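Local coordinates for glucose-6-phosphate isomerase (Plasmodium falciparum, PDB 3QKI), which probably catalyses the interconversion of glucose 6-phosphate and fructose 6-phosphate, an early step of glycolysis, at residues F64-S69 / T514-D519; L359-S364 / E534-A539; F208-D213 / S451-K456. One frame throughout, in Å; residues are numbered along the deposited sequence.

Contacts 1 and 2 lie in the interior around one sheet, contact 1 also reaching the second subunit, whereas contact 3 joins two peripheral loops and is buried partly by that subunit. Contact 1 pairs two neighbouring strands of the mixed sheet; contact 2 crosses two helices lying over one face of that sheet. The two touch where Leu68 and Thr514 meet Leu359, Thr363 and Leu360, and strand 513-518 is followed by helix 523-543. Their chemistry differs: a backbone ladder with apolar side chains in contact 1, a buried arginine held by polar partners in contact 2, and a T-shaped aromatic pair in contact 3. The nearest atoms of contacts 1 and 3 are about 6 Å apart.

Contact 1: F64-S69 / T514-D519; sequences FYMDLS and TLLLFD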
ATOM      1  N   PHE A  64      20.026  17.560   3.225  1.00 26.07           N
ATOM      2  CA  PHE A  64      19.919  16.289   2.511  1.00 24.70           C
ATOM      3  C   PHE A  64      20.780  16.106   1.294  1.00 26.77           C
ATOM      4  O   PHE A  64      21.134  17.083   0.621  1.00 27.08           O
ATOM      5  CB  PHE A  64      18.452  15.925   2.212  1.00 26.08           C
ATOM      6  CG  PHE A  64      17.827  16.460   0.942  1.00 27.43           C
ATOM      7  CD1 PHE A  64      17.112  17.650   0.949  1.00 30.15           C
ATOM      8  CD2 PHE A  64      17.853  15.718  -0.229  1.00 29.56           C
ATOM      9  CE1 PHE A  64      16.505  18.126  -0.211  1.00 30.59           C
ATOM     10  CE2 PHE A  64      17.240  16.194  -1.392  1.00 32.52           C
ATOM     11  CZ  PHE A  64      16.560  17.384  -1.371  1.00 30.39           C
ATOM     12  N   TYR A  65      21.060  14.837   0.979  1.00 21.69           N
ATOM     13  CA  TYR A  65      21.776  14.392  -0.205  1.00 21.61           C
ATOM     14  C   TYR A  65      20.825  13.590  -1.113  1.00 21.52           C
ATOM     15  O   TYR A  65      20.022  12.779  -0.631  1.00 18.90           O
ATOM     16  CB  TYR A  65      22.949  13.458   0.183  1.00 25.36           C
ATOM     17  CG  TYR A  65      24.209  14.110   0.727  1.00 31.04           C
ATOM     18  CD1 TYR A  65      25.468  13.651   0.354  1.00 35.16           C
ATOM     19  CD2 TYR A  65      24.145  15.096   1.710  1.00 32.20           C
ATOM     20  CE1 TYR A  65      26.632  14.206   0.891  1.00 37.98           C
ATOM     21  CE2 TYR A  65      25.302  15.695   2.215  1.00 33.27           C
ATOM     22  CZ  TYR A  65      26.543  15.246   1.804  1.00 43.17           C
ATOM     23  OH  TYR A  65      27.684  15.798   2.344  1.00 45.67           O
ATOM     24  N   MET A  66      20.910  13.819  -2.416  1.00 16.29           N
ATOM     25  CA  MET A  66      20.213  12.991  -3.385  1.00 16.12           C
ATOM     26  C   MET A  66      21.316  12.320  -4.191  1.00 19.65           C
ATOM     27  O   MET A  66      22.186  13.001  -4.747  1.00 18.16           O
ATOM     28  CB  MET A  66      19.279  13.763  -4.323  1.00 18.73           C
ATOM     29  CG  MET A  66      18.581  12.830  -5.291  1.00 22.85           C
ATOM     30  SD  MET A  66      17.373  13.568  -6.390  1.00 28.39           S
ATOM     31  CE  MET A  66      18.530  14.583  -7.480  1.00 24.58           C
ATOM     32  N   ASP A  67      21.284  10.987  -4.230  1.00 16.51           N
ATOM     33  CA  ASP A  67      22.269  10.193  -4.938  1.00 14.45           C
ATOM     34  C   ASP A  67      21.627   9.505  -6.156  1.00 16.40           C
ATOM     35  O   ASP A  67      20.880   8.531  -6.018  1.00 14.32           O
ATOM     36  CB  ASP A  67      22.945   9.208  -3.943  1.00 14.25           C
ATOM     37  CG  ASP A  67      23.990   8.275  -4.520  1.00 16.04           C
ATOM     38  OD1 ASP A  67      24.178   8.284  -5.747  1.00 18.55           O
ATOM     39  OD2 ASP A  67      24.593   7.484  -3.736  1.00 17.76           O
ATOM     40  N   LEU A  68      21.945  10.017  -7.352  1.00 15.37           N
ATOM     41  CA  LEU A  68      21.458   9.482  -8.626  1.00 15.75           C
ATOM     42  C   LEU A  68      22.486   8.568  -9.292  1.00 17.37           C
ATOM     43  O   LEU A  68      22.296   8.181 -10.455  1.00 16.61           O
ATOM     44  CB  LEU A  68      21.114  10.637  -9.593  1.00 16.19           C
ATOM     45  CG  LEU A  68      19.950  11.560  -9.216  1.00 20.27           C
ATOM     46  CD1 LEU A  68      19.852  12.699 -10.190  1.00 19.53           C
ATOM     47  CD2 LEU A  68      18.625  10.815  -9.200  1.00 23.61           C
ATOM     48  N   SER A  69      23.570   8.213  -8.581  1.00 12.46           N
ATOM     49  CA  SER A  69      24.643   7.436  -9.208  1.00 11.92           C
ATOM     50  C   SER A  69      24.288   6.012  -9.619  1.00 17.74           C
ATOM     51  O   SER A  69      24.942   5.462 -10.512  1.00 18.11           O
ATOM     52  CB  SER A  69      25.919   7.465  -8.364  1.00 14.18           C
ATOM     53  OG  SER A  69      25.693   6.807  -7.133  1.00 18.45           O
ATOM     54  N   THR A 514      17.522   5.513  -6.572  1.00 15.08           N
ATOM     55  CA  THR A 514      17.816   6.861  -6.140  1.00 14.52           C
ATOM     56  C   THR A 514      17.829   6.807  -4.625  1.00 19.24           C
ATOM     57  O   THR A 514      16.933   6.203  -4.028  1.00 20.01           O
ATOM     58  CB  THR A 514      16.768   7.852  -6.651  1.00 19.97           C
ATOM     59  OG1 THR A 514      16.788   7.836  -8.077  1.00 23.18           O
ATOM     60  CG2 THR A 514      17.025   9.262  -6.136  1.00 16.32           C
ATOM     61  N   LEU A 515      18.843   7.401  -4.003  1.00 17.36           N
ATOM     62  CA  LEU A 515      18.929   7.500  -2.549  1.00 18.61           C
ATOM     63  C   LEU A 515      18.709   8.939  -2.115  1.00 21.30           C
ATOM     64  O   LEU A 515      19.346   9.854  -2.638  1.00 22.30           O
ATOM     65  CB  LEU A 515      20.275   7.001  -1.999  1.00 19.58           C
ATOM     66  CG  LEU A 515      20.647   5.537  -2.194  1.00 26.77           C
ATOM     67  CD1 LEU A 515      22.029   5.273  -1.623  1.00 28.75           C
ATOM     68  CD2 LEU A 515      19.722   4.634  -1.447  1.00 26.92           C
ATOM     69  N   LEU A 516      17.804   9.139  -1.160  1.00 17.77           N
ATOM     70  CA  LEU A 516      17.525  10.442  -0.544  1.00 17.74           C
ATOM     71  C   LEU A 516      17.871  10.284   0.933  1.00 19.02           C
ATOM     72  O   LEU A 516      17.217   9.492   1.630  1.00 18.14           O
ATOM     73  CB  LEU A 516      16.052  10.878  -0.721  1.00 17.74           C
ATOM     74  CG  LEU A 516      15.606  11.251  -2.128  1.00 25.67           C
ATOM     75  CD1 LEU A 516      14.075  11.327  -2.224  1.00 26.12           C
ATOM     76  CD2 LEU A 516      16.187  12.599  -2.561  1.00 28.85           C
ATOM     77  N   LEU A 517      18.933  10.986   1.393  1.00 14.47           N
ATOM     78  CA  LEU A 517      19.371  10.878   2.782  1.00 15.08           C
ATOM     79  C   LEU A 517      19.303  12.224   3.475  1.00 19.13           C
ATOM     80  O   LEU A 517      20.052  13.126   3.118  1.00 17.97           O
ATOM     81  CB  LEU A 517      20.783  10.225   2.912  1.00 15.20           C
ATOM     82  CG  LEU A 517      21.396  10.095   4.330  1.00 18.70           C
ATOM     83  CD1 LEU A 517      20.479   9.306   5.285  1.00 18.11           C
ATOM     84  CD2 LEU A 517      22.759   9.418   4.265  1.00 18.16           C
ATOM     85  N   PHE A 518      18.398  12.344   4.464  1.00 14.87           N
ATOM     86  CA  PHE A 518      18.193  13.582   5.230  1.00 13.54           C
ATOM     87  C   PHE A 518      18.855  13.453   6.585  1.00 19.61           C
ATOM     88  O   PHE A 518      19.093  12.340   7.041  1.00 18.34           O
ATOM     89  CB  PHE A 518      16.687  13.837   5.434  1.00 14.76           C
ATOM     90  CG  PHE A 518      15.841  14.096   4.197  1.00 16.61           C
ATOM     91  CD1 PHE A 518      15.500  15.388   3.829  1.00 16.59           C
ATOM     92  CD2 PHE A 518      15.356  13.042   3.432  1.00 16.84           C
ATOM     93  CE1 PHE A 518      14.719  15.632   2.696  1.00 17.92           C
ATOM     94  CE2 PHE A 518      14.562  13.278   2.315  1.00 17.81           C
ATOM     95  CZ  PHE A 518      14.241  14.574   1.950  1.00 16.29           C
ATOM     96  N   ASP A 519      19.117  14.564   7.273  1.00 17.50           N
ATOM     97  CA  ASP A 519      19.688  14.410   8.609  1.00 18.67           C
ATOM     98  C   ASP A 519      18.619  13.953   9.624  1.00 22.68           C
ATOM     99  O   ASP A 519      18.824  13.007  10.383  1.00 23.05           O
ATOM    100  CB  ASP A 519      20.418  15.688   9.063  1.00 22.04           C
ATOM    101  CG  ASP A 519      19.557  16.924   9.275  1.00 47.57           C
ATOM    102  OD1 ASP A 519      18.427  16.975   8.715  1.00 51.06           O
ATOM    103  OD2 ASP A 519      20.011  17.845   9.995  1.00 60.96           O
TER
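Tyr65 with Leu517, and Asp67 with Leu515, are the hydrogen-bonded pairs of an antiparallel ladder joining strands 64-70 and 513-518 within the mixed sheet. The strand directions differ by 171°. Tyr65 N to Leu517 O and Leu517 N to Tyr65 O both span 2.9 Å. In the next pair Asp67 N reaches Leu515 O at 2.8 Å, while the return bond from Leu515 N to Asp67 O is longer, at 3.1 Å.

Phe64, Met66, Leu516 and Phe518 share one face of the sheet. The ring of Phe64 is set between its own backbone N and carbonyl carbon (chi1 87°), alongside the ring of Phe518. Their planes are inclined by 31° with centroids 4.7 Å apart, and Phe64 CB makes a CH-pi contact over the face of the Phe518 ring, 3.4 Å from Phe518 CD1. Leu516 CD2 fits beside two neighbours, 3.9 Å from Phe64 CE2 and 3.6 Å from Met66 CG. Leu529 and Leu532 of helix 523-543 and Ile356 of helix 356-371 pack against this layer.

On the other face Asp67 and Leu515 lie side by side. Asp67 OD1 takes two bonds, from Ser69 N in an Asx turn and from Ser69 OG on its syn lone pair, and OD2 forms a salt bridge with Arg70; together these hold the carboxylate in place. Tyr593 of the second subunit stacks on Tyr65, and Leu590 of that subunit packs on Leu515, while helix 464-481 touches Leu515 and Leu517. A sheet with helices against both faces is the three-layer alpha-beta-alpha arrangement of the SIS domains in the phosphoglucose isomerase family.

Contact 2: L359-S364 / E534-A539; sequences LLALTS and ESRIVA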
ATOM      1  N   LEU A 359      16.046  16.905 -11.966  1.00 12.15           N
ATOM      2  CA  LEU A 359      16.903  15.732 -12.200  1.00 12.27           C
ATOM      3  C   LEU A 359      16.179  14.434 -11.821  1.00 14.67           C
ATOM      4  O   LEU A 359      16.346  13.424 -12.497  1.00 14.57           O
ATOM      5  CB  LEU A 359      18.217  15.864 -11.419  1.00 13.16           C
ATOM      6  CG  LEU A 359      19.176  16.982 -11.908  1.00 18.12           C
ATOM      7  CD1 LEU A 359      20.342  17.153 -10.937  1.00 18.43           C
ATOM      8  CD2 LEU A 359      19.669  16.692 -13.315  1.00 22.29           C
ATOM      9  N   LEU A 360      15.337  14.481 -10.778  1.00 12.48           N
ATOM     10  CA  LEU A 360      14.539  13.325 -10.346  1.00 13.02           C
ATOM     11  C   LEU A 360      13.463  13.012 -11.393  1.00 14.27           C
ATOM     12  O   LEU A 360      13.282  11.865 -11.773  1.00 12.86           O
ATOM     13  CB  LEU A 360      13.936  13.595  -8.957  1.00 14.16           C
ATOM     14  CG  LEU A 360      13.303  12.399  -8.233  1.00 20.38           C
ATOM     15  CD1 LEU A 360      14.316  11.249  -8.060  1.00 20.39           C
ATOM     16  CD2 LEU A 360      12.818  12.799  -6.851  1.00 22.48           C
ATOM     17  N   ALA A 361      12.796  14.043 -11.923  1.00 12.26           N
ATOM     18  CA  ALA A 361      11.794  13.896 -13.000  1.00 10.88           C
ATOM     19  C   ALA A 361      12.452  13.385 -14.287  1.00 11.65           C
ATOM     20  O   ALA A 361      11.902  12.498 -14.936  1.00 11.36           O
ATOM     21  CB  ALA A 361      11.099  15.260 -13.262  1.00 10.20           C
ATOM     22  N   LEU A 362      13.647  13.912 -14.644  1.00 11.09           N
ATOM     23  CA  LEU A 362      14.379  13.462 -15.847  1.00 11.37           C
ATOM     24  C   LEU A 362      14.764  11.993 -15.755  1.00 16.29           C
ATOM     25  O   LEU A 362      14.659  11.274 -16.738  1.00 15.23           O
ATOM     26  CB  LEU A 362      15.622  14.322 -16.113  1.00 11.70           C
ATOM     27  CG  LEU A 362      15.377  15.753 -16.646  1.00 14.73           C
ATOM     28  CD1 LEU A 362      16.656  16.572 -16.559  1.00 14.02           C
ATOM     29  CD2 LEU A 362      14.904  15.728 -18.058  1.00 14.77           C
ATOM     30  N   THR A 363      15.179  11.549 -14.545  1.00 15.55           N
ATOM     31  CA  THR A 363      15.559  10.163 -14.261  1.00 14.65           C
ATOM     32  C   THR A 363      14.344   9.254 -14.457  1.00 17.07           C
ATOM     33  O   THR A 363      14.452   8.228 -15.122  1.00 17.16           O
ATOM     34  CB  THR A 363      16.134  10.076 -12.848  1.00 14.55           C
ATOM     35  OG1 THR A 363      17.317  10.881 -12.779  1.00 15.86           O
ATOM     36  CG2 THR A 363      16.451   8.671 -12.430  1.00  8.81           C
ATOM     37  N   SER A 364      13.198   9.637 -13.876  1.00 13.75           N
ATOM     38  CA  SER A 364      11.941   8.897 -13.971  1.00 12.67           C
ATOM     39  C   SER A 364      11.504   8.758 -15.445  1.00 15.70           C
ATOM     40  O   SER A 364      11.132   7.667 -15.878  1.00 13.19           O
ATOM     41  CB  SER A 364      10.877   9.619 -13.160  1.00 16.82           C
ATOM     42  OG  SER A 364       9.615   8.969 -13.196  1.00 22.00           O
ATOM     43  N   GLU A 534       6.064  17.090  -5.148  1.00 10.46           N
ATOM     44  CA  GLU A 534       5.092  17.935  -5.883  1.00 11.69           C
ATOM     45  C   GLU A 534       5.825  18.600  -7.075  1.00 14.96           C
ATOM     46  O   GLU A 534       5.321  18.579  -8.198  1.00 15.81           O
ATOM     47  CB  GLU A 534       4.483  19.030  -4.977  1.00 13.47           C
ATOM     48  CG  GLU A 534       3.501  18.532  -3.920  1.00 22.24           C
ATOM     49  CD  GLU A 534       2.834  19.636  -3.113  1.00 30.99           C
ATOM     50  OE1 GLU A 534       3.286  20.803  -3.197  1.00 19.69           O
ATOM     51  OE2 GLU A 534       1.827  19.346  -2.427  1.00 15.32           O
ATOM     52  N   SER A 535       7.052  19.090  -6.838  1.00 12.62           N
ATOM     53  CA  SER A 535       7.884  19.704  -7.882  1.00 12.07           C
ATOM     54  C   SER A 535       8.260  18.672  -8.950  1.00 15.94           C
ATOM     55  O   SER A 535       8.128  18.962 -10.134  1.00 16.39           O
ATOM     56  CB  SER A 535       9.134  20.329  -7.280  1.00 13.86           C
ATOM     57  OG  SER A 535       8.811  21.298  -6.302  1.00 17.59           O
ATOM     58  N   ARG A 536       8.692  17.459  -8.536  1.00 11.93           N
ATOM     59  CA  ARG A 536       9.060  16.384  -9.455  1.00 11.95           C
ATOM     60  C   ARG A 536       7.912  16.042 -10.385  1.00 15.85           C
ATOM     61  O   ARG A 536       8.141  15.911 -11.582  1.00 14.95           O
ATOM     62  CB  ARG A 536       9.541  15.132  -8.666  1.00 13.98           C
ATOM     63  CG  ARG A 536       9.910  13.914  -9.517  1.00 21.64           C
ATOM     64  CD  ARG A 536       8.754  12.932  -9.549  1.00 28.14           C
ATOM     65  NE  ARG A 536       9.093  11.628 -10.133  1.00 28.66           N
ATOM     66  CZ  ARG A 536       9.632  10.620  -9.451  1.00 30.86           C
ATOM     67  NH1 ARG A 536       9.948  10.766  -8.172  1.00 18.79           N
ATOM     68  NH2 ARG A 536       9.872   9.463 -10.050  1.00 17.86           N
ATOM     69  N   ILE A 537       6.674  15.904  -9.840  1.00 13.49           N
ATOM     70  CA  ILE A 537       5.485  15.584 -10.640  1.00 13.41           C
ATOM     71  C   ILE A 537       5.129  16.685 -11.644  1.00 14.91           C
ATOM     72  O   ILE A 537       4.841  16.383 -12.808  1.00 16.01           O
ATOM     73  CB  ILE A 537       4.315  15.092  -9.753  1.00 16.73           C
ATOM     74  CG1 ILE A 537       4.606  13.644  -9.250  1.00 19.04           C
ATOM     75  CG2 ILE A 537       2.965  15.181 -10.435  1.00 17.25           C
ATOM     76  CD1 ILE A 537       5.083  12.568 -10.377  1.00 31.17           C
ATOM     77  N   VAL A 538       5.214  17.949 -11.216  1.00 10.29           N
ATOM     78  CA  VAL A 538       4.963  19.095 -12.080  1.00 10.59           C
ATOM     79  C   VAL A 538       6.007  19.103 -13.239  1.00 13.27           C
ATOM     80  O   VAL A 538       5.618  19.228 -14.396  1.00 13.16           O
ATOM     81  CB  VAL A 538       4.939  20.424 -11.277  1.00 13.41           C
ATOM     82  CG1 VAL A 538       5.080  21.637 -12.191  1.00 12.16           C
ATOM     83  CG2 VAL A 538       3.679  20.521 -10.424  1.00 13.55           C
ATOM     84  N   ALA A 539       7.299  18.898 -12.926  1.00 11.82           N
ATOM     85  CA  ALA A 539       8.370  18.865 -13.930  1.00 11.91           C
ATOM     86  C   ALA A 539       8.145  17.709 -14.890  1.00 15.26           C
ATOM     87  O   ALA A 539       8.281  17.889 -16.098  1.00 16.03           O
ATOM     88  CB  ALA A 539       9.735  18.730 -13.264  1.00 12.63           C
TER
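Arg536 lays its guanidinium group against Leu360 and Ser364, one turn apart on helix 356-371. Leu360 CG sits over one face of the guanidinium, 3.7 Å from Arg536 NH1. Ser364 OG comes instead to the edge, almost in the plane, and accepts a nearly straight hydrogen bond of 3.2 Å from Arg536 NH2. A bend at chi2 (-99°) turns the arginine chain along the neighbouring helix, and its CG rests 3.9 Å from Leu360 CG. Next to the arginine, Ala361 CB packs against the backbone Arg536 O at 3.5 Å and against Ala539 CB at 3.7 Å.

The alanines are consistent with the close 8.3 Å approach of the axes, and the -53° crossing is consistent with the -50° class of ridges-into-grooves packing, between two helices that lie on the same face of the mixed sheet.

Beyond the two segments, two glutamates bond the same polar groups directly: Glu540, one turn on from Arg536 in helix 523-543, links across to Ser364, its OE1 forming a salt bridge with Arg536 NE and its OE2 a hydrogen bond with Ser364 OG. Glu444, from strand 443-448 of the sheet, forms a salt bridge with Arg536 NH2, so the buried positive charge is probably balanced by two carboxylates. Gln417 NE2 is also hydrogen-bonded to Ser364 OG.

Contact 3: F208-D213 / S451-K456; sequences FNNNYD and SHFPIK
Phe453 and Phe208 make a T-shaped (edge-to-face) pair between two loops, one following helix 179-197 and the other following strand 443-448. The CB of Phe453 points toward 208-213, and with CG anti to the backbone N (chi1 -164°) the ring continues in that direction. At its far side CE2 comes 3.9 Å from Phe208 CE1, and the tip atom CZ lies 4.0 Å from Phe208 CD1, which is in the plane of the Phe453 ring. The ring planes lie at 80°, centroids 5.5 Å apart, with the edge of Phe453 directed at the face of Phe208. CE1, on the other flank of the Phe453 ring, has polar neighbours: Asn210 ND2 near its plane at 4.1 Å and Tyr212 OH at 4.2 Å.

Asn210 ND2 is hydrogen-bonded to Asn200 OD1, and Tyr212 OH to Asn194 OD1. Because Asn194 ND2 also bonds His452 O, this one asparagine of helix 179-197 ties the two loops together. The second subunit closes on the same place, Asn232 of that chain packing on Phe453 and Val231 of that chain on Ile455.

The backbone leading to Phe453 is shaped by an ST turn, in which Ser451 OG accepts a 2.9 Å hydrogen bond from Phe453 N. Two residues beyond this, Ile455 crosses the Phe208 side chain at about a right angle, and its CD1 reaches to 4.0 Å from Phe208 CZ.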
ATOM      1  N   PHE A 208      11.709   4.883  26.903  1.00 18.18           N
ATOM      2  CA  PHE A 208      10.531   4.060  27.204  1.00 19.04           C
ATOM      3  C   PHE A 208       9.552   4.646  28.211  1.00 23.51           C
ATOM      4  O   PHE A 208       8.410   4.206  28.256  1.00 23.32           O
ATOM      5  CB  PHE A 208      10.947   2.631  27.610  1.00 21.17           C
ATOM      6  CG  PHE A 208      11.655   1.867  26.525  1.00 22.39           C
ATOM      7  CD1 PHE A 208      10.948   1.342  25.456  1.00 25.36           C
ATOM      8  CD2 PHE A 208      13.026   1.650  26.587  1.00 25.93           C
ATOM      9  CE1 PHE A 208      11.598   0.630  24.454  1.00 27.15           C
ATOM     10  CE2 PHE A 208      13.674   0.923  25.589  1.00 29.36           C
ATOM     11  CZ  PHE A 208      12.954   0.423  24.525  1.00 26.67           C
ATOM     12  N   ASN A 209       9.985   5.639  29.001  1.00 21.42           N
ATOM     13  CA  ASN A 209       9.109   6.283  29.969  1.00 22.50           C
ATOM     14  C   ASN A 209       8.342   7.479  29.385  1.00 26.69           C
ATOM     15  O   ASN A 209       7.655   8.183  30.134  1.00 28.83           O
ATOM     16  CB  ASN A 209       9.875   6.672  31.237  1.00 28.14           C
ATOM     17  CG  ASN A 209      10.181   5.502  32.146  1.00 65.74           C
ATOM     18  OD1 ASN A 209       9.485   4.460  32.157  1.00 52.93           O
ATOM     19  ND2 ASN A 209      11.235   5.663  32.942  1.00 64.89           N
ATOM     20  N   ASN A 210       8.443   7.710  28.061  1.00 21.18           N
ATOM     21  CA  ASN A 210       7.701   8.775  27.376  1.00 19.66           C
ATOM     22  C   ASN A 210       6.223   8.623  27.647  1.00 21.45           C
ATOM     23  O   ASN A 210       5.696   7.496  27.649  1.00 19.44           O
ATOM     24  CB  ASN A 210       7.942   8.750  25.864  1.00 13.46           C
ATOM     25  CG  ASN A 210       9.212   9.427  25.414  1.00 25.20           C
ATOM     26  OD1 ASN A 210      10.016   9.927  26.197  1.00 24.49           O
ATOM     27  ND2 ASN A 210       9.410   9.475  24.112  1.00 18.99           N
ATOM     28  N   ASN A 211       5.567   9.745  27.918  1.00 18.79           N
ATOM     29  CA  ASN A 211       4.143   9.783  28.219  1.00 19.47           C
ATOM     30  C   ASN A 211       3.358  10.190  26.966  1.00 23.15           C
ATOM     31  O   ASN A 211       3.705  11.181  26.316  1.00 22.56           O
ATOM     32  CB  ASN A 211       3.886  10.760  29.374  1.00 21.60           C
ATOM     33  CG  ASN A 211       2.528  10.558  29.989  1.00 48.72           C
ATOM     34  OD1 ASN A 211       1.491  10.871  29.394  1.00 46.97           O
ATOM     35  ND2 ASN A 211       2.499   9.993  31.181  1.00 40.04           N
ATOM     36  N   TYR A 212       2.307   9.421  26.642  1.00 20.03           N
ATOM     37  CA  TYR A 212       1.453   9.652  25.476  1.00 19.83           C
ATOM     38  C   TYR A 212      -0.002   9.981  25.863  1.00 27.64           C
ATOM     39  O   TYR A 212      -0.842  10.164  24.993  1.00 30.17           O
ATOM     40  CB  TYR A 212       1.574   8.485  24.451  1.00 18.49           C
ATOM     41  CG  TYR A 212       2.997   8.314  23.932  1.00 18.15           C
ATOM     42  CD1 TYR A 212       3.499   9.133  22.921  1.00 19.33           C
ATOM     43  CD2 TYR A 212       3.856   7.365  24.487  1.00 18.62           C
ATOM     44  CE1 TYR A 212       4.813   9.004  22.469  1.00 21.48           C
ATOM     45  CE2 TYR A 212       5.178   7.239  24.052  1.00 18.13           C
ATOM     46  CZ  TYR A 212       5.656   8.073  23.052  1.00 23.73           C
ATOM     47  OH  TYR A 212       6.951   7.961  22.606  1.00 16.23           O
ATOM     48  N   ASP A 213      -0.285  10.072  27.164  1.00 24.82           N
ATOM     49  CA  ASP A 213      -1.610  10.389  27.689  1.00 25.97           C
ATOM     50  C   ASP A 213      -1.480  11.704  28.442  1.00 27.87           C
ATOM     51  O   ASP A 213      -1.394  11.751  29.664  1.00 28.13           O
ATOM     52  CB  ASP A 213      -2.166   9.238  28.570  1.00 29.36           C
ATOM     53  CG  ASP A 213      -3.551   9.464  29.151  1.00 52.07           C
ATOM     54  OD1 ASP A 213      -4.311  10.294  28.585  1.00 53.99           O
ATOM     55  OD2 ASP A 213      -3.894   8.783  30.155  1.00 62.70           O
ATOM     56  N   SER A 451      16.771   8.728  14.333  1.00 12.45           N
ATOM     57  CA  SER A 451      15.475   8.126  14.607  1.00 12.42           C
ATOM     58  C   SER A 451      14.558   9.114  15.361  1.00 16.98           C
ATOM     59  O   SER A 451      15.049  10.053  15.985  1.00 19.01           O
ATOM     60  CB  SER A 451      15.674   6.900  15.504  1.00 15.04           C
ATOM     61  OG  SER A 451      14.432   6.258  15.744  1.00 18.46           O
ATOM     62  N   HIS A 452      13.238   8.852  15.384  1.00 13.07           N
ATOM     63  CA  HIS A 452      12.304   9.598  16.237  1.00 12.84           C
ATOM     64  C   HIS A 452      12.270   8.908  17.623  1.00 16.24           C
ATOM     65  O   HIS A 452      11.722   9.456  18.569  1.00 16.71           O
ATOM     66  CB  HIS A 452      10.877   9.616  15.640  1.00 13.51           C
ATOM     67  CG  HIS A 452      10.668  10.613  14.526  1.00 17.31           C
ATOM     68  ND1 HIS A 452       9.523  10.581  13.743  1.00 18.77           N
ATOM     69  CD2 HIS A 452      11.459  11.633  14.100  1.00 18.64           C
ATOM     70  CE1 HIS A 452       9.658  11.571  12.872  1.00 18.32           C
ATOM     71  NE2 HIS A 452      10.810  12.224  13.040  1.00 18.16           N
ATOM     72  N   PHE A 453      12.780   7.656  17.720  1.00 13.65           N
ATOM     73  CA  PHE A 453      12.793   6.881  18.963  1.00 13.36           C
ATOM     74  C   PHE A 453      14.089   6.046  19.038  1.00 15.57           C
ATOM     75  O   PHE A 453      14.036   4.838  18.870  1.00 13.80           O
ATOM     76  CB  PHE A 453      11.527   6.008  19.072  1.00 15.30           C
ATOM     77  CG  PHE A 453      11.257   5.474  20.463  1.00 16.82           C
ATOM     78  CD1 PHE A 453      10.796   6.315  21.471  1.00 19.81           C
ATOM     79  CD2 PHE A 453      11.447   4.121  20.761  1.00 18.13           C
ATOM     80  CE1 PHE A 453      10.534   5.812  22.753  1.00 21.05           C
ATOM     81  CE2 PHE A 453      11.186   3.624  22.041  1.00 19.91           C
ATOM     82  CZ  PHE A 453      10.743   4.474  23.027  1.00 19.13           C
ATOM     83  N   PRO A 454      15.267   6.675  19.243  1.00 15.47           N
ATOM     84  CA  PRO A 454      16.517   5.894  19.238  1.00 15.84           C
ATOM     85  C   PRO A 454      16.576   4.851  20.354  1.00 19.31           C
ATOM     86  O   PRO A 454      16.180   5.090  21.492  1.00 18.80           O
ATOM     87  CB  PRO A 454      17.617   6.954  19.369  1.00 17.64           C
ATOM     88  CG  PRO A 454      16.959   8.148  19.889  1.00 22.10           C
ATOM     89  CD  PRO A 454      15.534   8.113  19.468  1.00 16.79           C
ATOM     90  N   ILE A 455      16.980   3.667  19.977  1.00 16.20           N
ATOM     91  CA  ILE A 455      17.159   2.532  20.859  1.00 13.77           C
ATOM     92  C   ILE A 455      18.564   2.013  20.671  1.00 19.40           C
ATOM     93  O   ILE A 455      19.008   1.813  19.536  1.00 18.79           O
ATOM     94  CB  ILE A 455      16.097   1.408  20.638  1.00 14.42           C
ATOM     95  CG1 ILE A 455      14.669   1.900  20.971  1.00 12.72           C
ATOM     96  CG2 ILE A 455      16.466   0.165  21.462  1.00 15.57           C
ATOM     97  CD1 ILE A 455      13.574   0.934  20.625  1.00 13.42           C
ATOM     98  N   LYS A 456      19.218   1.703  21.795  1.00 19.30           N
ATOM     99  CA  LYS A 456      20.552   1.113  21.819  1.00 19.90           C
ATOM    100  C   LYS A 456      20.809   0.472  23.163  1.00 25.07           C
ATOM    101  O   LYS A 456      20.701   1.129  24.209  1.00 23.99           O
ATOM    102  CB  LYS A 456      21.626   2.165  21.505  1.00 21.02           C
ATOM    103  CG  LYS A 456      23.049   1.625  21.471  1.00 34.15           C
ATOM    104  CD  LYS A 456      23.972   2.468  20.586  1.00 52.32           C
ATOM    105  CE  LYS A 456      24.315   3.839  21.146  1.00 68.50           C
ATOM    106  NZ  LYS A 456      23.358   4.889  20.705  1.00 73.88           N
TER